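Protein argonaute (Aquifex aeolicus, PDB 1YVU) uses short single-stranded DNA guides to bind complementary RNA targets and cleave them in a reaction that depends on divalent metal ions. Local coordinates at residues R39-R53 and G90-F104. Residues are numbered along the deposited sequence; the frame is centred on the assembly and turned at random.
Sequences RWRVFLQTGLPTFRR and GFQNERECQELFRDF
Strand 50-53 runs nearly antiparallel to helix 94-104, their axes approaching to 6.5 Å at 164°, so that P49 lies by D103 and F51 by E96. R39 NH2 makes a nearly straight salt-bridge hydrogen bond to D103 OD1 (2.9 Å); OD1 lies in the guanidinium plane, while the nitrogen comes from above the carboxylate plane. D103 OD2 takes T50 N on its anti lone pair. The carboxylate also lies flat over one face of the F43 ring, planes 5° apart. Next to it P49 CG makes a CH-pi contact over the face of the F104 ring, 3.8 Å from its centroid, and L100 CD1 meets the edge of F51. At the other end E99 OE1 accepts R52 N (2.8 Å). R95, bent at chi3 (49°), turns NH1 and NH2 end-on to R52 O, and its guanidinium stacks on that of R52, centres 3.5 Å apart. E99 OE2, weakly bonded to R95 NH1, probably eases this pairing of like charges. A leucine in place of R95 would probably leave R52 O without either of these donors and the R52 guanidinium without its stacking partner. Within the N-terminal domain, polar and apolar contacts thus join hairpin 50-59 to the helix.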
loop_
_atom_site.group_PDB
_atom_site.type_symbol
_atom_site.label_atom_id
_atom_site.label_comp_id
_atom_site.label_asym_id
_atom_site.label_seq_id
_atom_site.Cartn_x
_atom_site.Cartn_y
_atom_site.Cartn_z
ATOM N N ARG A 39 -15.874 -11.674 -18.868
ATOM C CA ARG A 39 -15.990 -12.851 -18.003
ATOM C C ARG A 39 -17.032 -12.591 -16.902
ATOM O O ARG A 39 -17.793 -13.496 -16.524
ATOM C CB ARG A 39 -14.595 -13.199 -17.444
ATOM C CG ARG A 39 -14.524 -14.137 -16.231
ATOM C CD ARG A 39 -13.928 -13.363 -15.062
ATOM N NE ARG A 39 -14.163 -13.925 -13.735
ATOM C CZ ARG A 39 -15.355 -14.126 -13.168
ATOM N NH1 ARG A 39 -16.490 -13.846 -13.791
ATOM N NH2 ARG A 39 -15.404 -14.496 -11.899
ATOM N N TRP A 40 -17.114 -11.328 -16.469
ATOM C CA TRP A 40 -18.059 -10.911 -15.449
ATOM C C TRP A 40 -19.464 -10.949 -16.047
ATOM O O TRP A 40 -20.399 -11.492 -15.439
ATOM C CB TRP A 40 -17.687 -9.506 -14.926
ATOM C CG TRP A 40 -18.705 -8.871 -13.997
ATOM C CD1 TRP A 40 -19.506 -7.795 -14.285
ATOM C CD2 TRP A 40 -19.106 -9.328 -12.691
ATOM N NE1 TRP A 40 -20.392 -7.567 -13.256
ATOM C CE2 TRP A 40 -20.172 -8.490 -12.265
ATOM C CE3 TRP A 40 -18.680 -10.372 -11.836
ATOM C CZ2 TRP A 40 -20.823 -8.665 -11.013
ATOM C CZ3 TRP A 40 -19.332 -10.544 -10.583
ATOM C CH2 TRP A 40 -20.392 -9.690 -10.192
ATOM N N ARG A 41 -19.561 -10.457 -17.283
ATOM C CA ARG A 41 -20.813 -10.385 -18.026
ATOM C C ARG A 41 -21.316 -11.725 -18.521
ATOM O O ARG A 41 -22.543 -11.918 -18.574
ATOM C CB ARG A 41 -20.681 -9.387 -19.159
ATOM C CG ARG A 41 -20.431 -7.979 -18.643
ATOM C CD ARG A 41 -20.231 -6.984 -19.781
ATOM N NE ARG A 41 -20.279 -5.571 -19.378
ATOM C CZ ARG A 41 -21.346 -4.950 -18.866
ATOM N NH1 ARG A 41 -22.493 -5.598 -18.642
ATOM N NH2 ARG A 41 -21.314 -3.632 -18.712
ATOM N N VAL A 42 -20.378 -12.660 -18.797
ATOM C CA VAL A 42 -20.707 -14.038 -19.246
ATOM C C VAL A 42 -21.387 -14.697 -18.071
ATOM O O VAL A 42 -22.343 -15.402 -18.239
ATOM C CB VAL A 42 -19.499 -14.958 -19.570
ATOM C CG1 VAL A 42 -19.990 -16.267 -20.236
ATOM C CG2 VAL A 42 -18.524 -14.301 -20.464
ATOM N N PHE A 43 -20.890 -14.426 -16.878
ATOM C CA PHE A 43 -21.463 -14.949 -15.652
ATOM C C PHE A 43 -22.845 -14.276 -15.362
ATOM O O PHE A 43 -23.767 -14.941 -14.898
ATOM C CB PHE A 43 -20.404 -14.777 -14.530
ATOM C CG PHE A 43 -20.944 -14.828 -13.117
ATOM C CD1 PHE A 43 -21.654 -15.958 -12.632
ATOM C CD2 PHE A 43 -20.766 -13.711 -12.269
ATOM C CE1 PHE A 43 -22.189 -15.973 -11.323
ATOM C CE2 PHE A 43 -21.293 -13.708 -10.950
ATOM C CZ PHE A 43 -22.008 -14.841 -10.480
ATOM N N LEU A 44 -23.010 -13.001 -15.714
ATOM C CA LEU A 44 -24.280 -12.301 -15.476
ATOM C C LEU A 44 -25.468 -12.762 -16.326
ATOM O O LEU A 44 -26.551 -13.024 -15.784
ATOM C CB LEU A 44 -24.105 -10.789 -15.634
ATOM C CG LEU A 44 -23.301 -9.980 -14.610
ATOM C CD1 LEU A 44 -23.543 -8.517 -14.928
ATOM C CD2 LEU A 44 -23.722 -10.275 -13.173
ATOM N N GLN A 45 -25.246 -12.872 -17.648
ATOM C CA GLN A 45 -26.261 -13.301 -18.632
ATOM C C GLN A 45 -26.627 -14.779 -18.546
ATOM O O GLN A 45 -27.796 -15.154 -18.720
ATOM C CB GLN A 45 -25.813 -12.955 -20.052
ATOM C CG GLN A 45 -26.072 -11.504 -20.413
ATOM C CD GLN A 45 -26.228 -11.274 -21.907
ATOM O OE1 GLN A 45 -26.862 -12.064 -22.616
ATOM N NE2 GLN A 45 -25.669 -10.163 -22.386
ATOM N N THR A 46 -25.615 -15.589 -18.228
ATOM C CA THR A 46 -25.725 -17.041 -18.056
ATOM C C THR A 46 -26.356 -17.336 -16.702
ATOM O O THR A 46 -27.474 -17.846 -16.619
ATOM C CB THR A 46 -24.321 -17.734 -18.100
ATOM O OG1 THR A 46 -23.624 -17.347 -19.290
ATOM C CG2 THR A 46 -24.446 -19.214 -18.122
ATOM N N GLY A 47 -25.625 -16.986 -15.653
ATOM C CA GLY A 47 -26.088 -17.225 -14.303
ATOM C C GLY A 47 -25.298 -18.357 -13.691
ATOM O O GLY A 47 -25.544 -18.730 -12.547
ATOM N N LEU A 48 -24.368 -18.919 -14.465
ATOM C CA LEU A 48 -23.529 -20.027 -14.013
ATOM C C LEU A 48 -22.090 -19.557 -13.888
ATOM O O LEU A 48 -21.612 -18.819 -14.756
ATOM C CB LEU A 48 -23.571 -21.197 -15.021
ATOM C CG LEU A 48 -24.882 -21.936 -15.330
ATOM C CD1 LEU A 48 -24.767 -22.645 -16.638
ATOM C CD2 LEU A 48 -25.262 -22.901 -14.221
ATOM N N PRO A 49 -21.400 -19.910 -12.769
ATOM C CA PRO A 49 -20.002 -19.568 -12.486
ATOM C C PRO A 49 -19.090 -19.727 -13.711
ATOM O O PRO A 49 -19.184 -20.717 -14.439
ATOM C CB PRO A 49 -19.665 -20.548 -11.380
ATOM C CG PRO A 49 -20.869 -20.455 -10.542
ATOM C CD PRO A 49 -22.006 -20.498 -11.552
ATOM N N THR A 50 -18.207 -18.763 -13.918
ATOM C CA THR A 50 -17.367 -18.768 -15.088
ATOM C C THR A 50 -15.909 -18.526 -14.807
ATOM O O THR A 50 -15.554 -17.875 -13.840
ATOM C CB THR A 50 -17.882 -17.646 -16.077
ATOM O OG1 THR A 50 -19.260 -17.877 -16.389
ATOM C CG2 THR A 50 -17.087 -17.567 -17.387
ATOM N N PHE A 51 -15.064 -19.125 -15.633
ATOM C CA PHE A 51 -13.634 -18.887 -15.570
ATOM C C PHE A 51 -13.098 -18.677 -16.989
ATOM O O PHE A 51 -13.706 -19.131 -17.965
ATOM C CB PHE A 51 -12.851 -19.936 -14.733
ATOM C CG PHE A 51 -12.658 -21.283 -15.392
ATOM C CD1 PHE A 51 -11.587 -21.507 -16.283
ATOM C CD2 PHE A 51 -13.494 -22.355 -15.062
ATOM C CE1 PHE A 51 -11.341 -22.774 -16.835
ATOM C CE2 PHE A 51 -13.263 -23.643 -15.604
ATOM C CZ PHE A 51 -12.179 -23.851 -16.497
ATOM N N ARG A 52 -11.957 -18.001 -17.076
ATOM C CA ARG A 52 -11.309 -17.689 -18.340
ATOM C C ARG A 52 -10.058 -18.550 -18.585
ATOM O O ARG A 52 -9.047 -18.388 -17.906
ATOM C CB ARG A 52 -10.946 -16.194 -18.351
ATOM C CG ARG A 52 -10.677 -15.560 -19.716
ATOM C CD ARG A 52 -9.753 -14.363 -19.578
ATOM N NE ARG A 52 -8.358 -14.782 -19.643
ATOM C CZ ARG A 52 -7.392 -14.376 -18.824
ATOM N NH1 ARG A 52 -7.648 -13.518 -17.846
ATOM N NH2 ARG A 52 -6.165 -14.871 -18.960
ATOM N N ARG A 53 -10.150 -19.465 -19.555
ATOM C CA ARG A 53 -9.040 -20.338 -19.959
ATOM C C ARG A 53 -8.555 -19.733 -21.271
ATOM O O ARG A 53 -9.138 -19.978 -22.328
ATOM C CB ARG A 53 -9.535 -21.780 -20.168
ATOM C CG ARG A 53 -8.562 -22.878 -19.712
ATOM C CD ARG A 53 -9.176 -24.296 -19.750
ATOM N NE ARG A 53 -9.292 -24.915 -18.421
ATOM C CZ ARG A 53 -9.517 -26.210 -18.197
ATOM N NH1 ARG A 53 -9.663 -27.070 -19.197
ATOM N NH2 ARG A 53 -9.579 -26.654 -16.957
ATOM N N GLY A 90 -9.648 -30.274 -13.683
ATOM C CA GLY A 90 -8.796 -29.441 -12.823
ATOM C C GLY A 90 -8.443 -28.080 -13.414
ATOM O O GLY A 90 -8.804 -27.808 -14.559
ATOM N N PHE A 91 -7.766 -27.222 -12.647
ATOM C CA PHE A 91 -7.400 -25.889 -13.140
ATOM C C PHE A 91 -5.959 -25.831 -13.598
ATOM O O PHE A 91 -5.134 -26.656 -13.190
ATOM C CB PHE A 91 -7.560 -24.818 -12.061
ATOM C CG PHE A 91 -8.899 -24.802 -11.393
ATOM C CD1 PHE A 91 -9.115 -25.530 -10.203
ATOM C CD2 PHE A 91 -9.955 -24.025 -11.920
ATOM C CE1 PHE A 91 -10.376 -25.484 -9.536
ATOM C CE2 PHE A 91 -11.226 -23.967 -11.264
ATOM C CZ PHE A 91 -11.428 -24.698 -10.071
ATOM N N GLN A 92 -5.652 -24.780 -14.365
ATOM C CA GLN A 92 -4.302 -24.512 -14.894
ATOM C C GLN A 92 -3.667 -23.307 -14.170
ATOM O O GLN A 92 -2.433 -23.153 -14.118
ATOM C CB GLN A 92 -4.379 -24.229 -16.394
ATOM C CG GLN A 92 -5.206 -25.264 -17.177
ATOM C CD GLN A 92 -5.218 -25.025 -18.669
ATOM O OE1 GLN A 92 -4.740 -23.989 -19.151
ATOM N NE2 GLN A 92 -5.767 -25.990 -19.417
ATOM N N ASN A 93 -4.537 -22.440 -13.654
ATOM C CA ASN A 93 -4.149 -21.246 -12.923
ATOM C C ASN A 93 -4.936 -21.110 -11.624
ATOM O O ASN A 93 -6.052 -21.633 -11.453
ATOM C CB ASN A 93 -4.430 -19.973 -13.738
ATOM C CG ASN A 93 -3.652 -19.903 -15.020
ATOM O OD1 ASN A 93 -2.514 -20.373 -15.109
ATOM N ND2 ASN A 93 -4.267 -19.315 -16.037
ATOM N N GLU A 94 -4.357 -20.291 -10.755
ATOM C CA GLU A 94 -4.906 -19.927 -9.455
ATOM C C GLU A 94 -6.018 -18.950 -9.778
ATOM O O GLU A 94 -7.034 -18.880 -9.061
ATOM C CB GLU A 94 -3.838 -19.187 -8.643
ATOM C CG GLU A 94 -2.509 -19.887 -8.626
ATOM C CD GLU A 94 -1.396 -19.194 -9.404
ATOM O OE1 GLU A 94 -0.855 -19.820 -10.342
ATOM O OE2 GLU A 94 -1.019 -18.061 -9.037
ATOM N N ARG A 95 -5.777 -18.194 -10.862
ATOM C CA ARG A 95 -6.676 -17.175 -11.385
ATOM C C ARG A 95 -8.022 -17.788 -11.712
ATOM O O ARG A 95 -9.044 -17.298 -11.234
ATOM C CB ARG A 95 -6.091 -16.493 -12.635
ATOM C CG ARG A 95 -7.059 -15.475 -13.322
ATOM C CD ARG A 95 -6.562 -14.929 -14.652
ATOM N NE ARG A 95 -6.102 -15.974 -15.574
ATOM C CZ ARG A 95 -6.884 -16.740 -16.336
ATOM N NH1 ARG A 95 -8.198 -16.609 -16.313
ATOM N NH2 ARG A 95 -6.345 -17.613 -17.168
ATOM N N GLU A 96 -8.004 -18.903 -12.446
ATOM C CA GLU A 96 -9.226 -19.611 -12.839
ATOM C C GLU A 96 -9.990 -20.098 -11.628
ATOM O O GLU A 96 -11.212 -19.889 -11.543
ATOM C CB GLU A 96 -8.906 -20.791 -13.739
ATOM C CG GLU A 96 -8.204 -20.407 -15.016
ATOM C CD GLU A 96 -7.828 -21.600 -15.869
ATOM O OE1 GLU A 96 -8.288 -22.727 -15.569
ATOM O OE2 GLU A 96 -7.063 -21.401 -16.846
ATOM N N CYS A 97 -9.245 -20.613 -10.642
ATOM C CA CYS A 97 -9.815 -21.119 -9.390
ATOM C C CYS A 97 -10.564 -20.016 -8.643
ATOM O O CYS A 97 -11.716 -20.197 -8.221
ATOM C CB CYS A 97 -8.711 -21.748 -8.537
ATOM S SG CYS A 97 -9.285 -22.365 -6.970
ATOM N N GLN A 98 -9.929 -18.848 -8.583
ATOM C CA GLN A 98 -10.501 -17.676 -7.946
ATOM C C GLN A 98 -11.756 -17.186 -8.673
ATOM O O GLN A 98 -12.821 -17.066 -8.068
ATOM C CB GLN A 98 -9.453 -16.607 -7.945
ATOM C CG GLN A 98 -9.814 -15.361 -7.225
ATOM C CD GLN A 98 -8.876 -14.301 -7.666
ATOM O OE1 GLN A 98 -9.173 -13.568 -8.648
ATOM N NE2 GLN A 98 -7.662 -14.302 -7.075
ATOM N N GLU A 99 -11.625 -17.009 -9.985
ATOM C CA GLU A 99 -12.700 -16.542 -10.845
ATOM C C GLU A 99 -13.927 -17.376 -10.631
ATOM O O GLU A 99 -14.967 -16.835 -10.232
ATOM C CB GLU A 99 -12.306 -16.584 -12.301
ATOM C CG GLU A 99 -11.195 -15.642 -12.605
ATOM C CD GLU A 99 -10.911 -15.527 -14.075
ATOM O OE1 GLU A 99 -11.479 -16.300 -14.869
ATOM O OE2 GLU A 99 -10.142 -14.622 -14.459
ATOM N N LEU A 100 -13.745 -18.700 -10.689
ATOM C CA LEU A 100 -14.853 -19.637 -10.495
ATOM C C LEU A 100 -15.348 -19.636 -9.025
ATOM O O LEU A 100 -16.534 -19.422 -8.788
ATOM C CB LEU A 100 -14.454 -21.044 -10.966
ATOM C CG LEU A 100 -15.652 -21.980 -11.176
ATOM C CD1 LEU A 100 -16.151 -21.794 -12.574
ATOM C CD2 LEU A 100 -15.313 -23.460 -10.905
ATOM N N PHE A 101 -14.430 -19.737 -8.056
ATOM C CA PHE A 101 -14.797 -19.731 -6.633
ATOM C C PHE A 101 -15.659 -18.523 -6.236
ATOM O O PHE A 101 -16.700 -18.690 -5.599
ATOM C CB PHE A 101 -13.539 -19.791 -5.744
ATOM C CG PHE A 101 -13.824 -19.858 -4.238
ATOM C CD1 PHE A 101 -14.389 -21.021 -3.643
ATOM C CD2 PHE A 101 -13.528 -18.763 -3.405
ATOM C CE1 PHE A 101 -14.653 -21.082 -2.229
ATOM C CE2 PHE A 101 -13.791 -18.813 -1.990
ATOM C CZ PHE A 101 -14.354 -19.975 -1.408
ATOM N N ARG A 102 -15.223 -17.326 -6.644
ATOM C CA ARG A 102 -15.900 -16.061 -6.337
ATOM C C ARG A 102 -17.352 -16.005 -6.777
ATOM O O ARG A 102 -18.239 -15.608 -6.024
ATOM C CB ARG A 102 -15.152 -14.899 -6.973
ATOM C CG ARG A 102 -13.915 -14.477 -6.224
ATOM C CD ARG A 102 -13.357 -13.202 -6.822
ATOM N NE ARG A 102 -12.265 -12.675 -6.003
ATOM C CZ ARG A 102 -11.315 -11.845 -6.438
ATOM N NH1 ARG A 102 -11.308 -11.425 -7.703
ATOM N NH2 ARG A 102 -10.341 -11.464 -5.614
ATOM N N ASP A 103 -17.586 -16.484 -7.987
ATOM C CA ASP A 103 -18.908 -16.528 -8.590
ATOM C C ASP A 103 -19.817 -17.501 -7.869
ATOM O O ASP A 103 -21.034 -17.447 -7.999
ATOM C CB ASP A 103 -18.788 -16.883 -10.075
ATOM C CG ASP A 103 -18.094 -15.774 -10.915
ATOM O OD1 ASP A 103 -17.821 -14.651 -10.396
ATOM O OD2 ASP A 103 -17.824 -16.029 -12.116
ATOM N N PHE A 104 -19.217 -18.399 -7.101
ATOM C CA PHE A 104 -20.007 -19.331 -6.320
ATOM C C PHE A 104 -20.481 -18.629 -5.071
ATOM O O PHE A 104 -21.635 -18.762 -4.711
ATOM C CB PHE A 104 -19.205 -20.566 -5.954
ATOM C CG PHE A 104 -19.365 -21.676 -6.918
ATOM C CD1 PHE A 104 -18.412 -21.892 -7.903
ATOM C CD2 PHE A 104 -20.487 -22.514 -6.851
ATOM C CE1 PHE A 104 -18.559 -22.931 -8.825
ATOM C CE2 PHE A 104 -20.649 -23.566 -7.769
ATOM C CZ PHE A 104 -19.682 -23.776 -8.762
#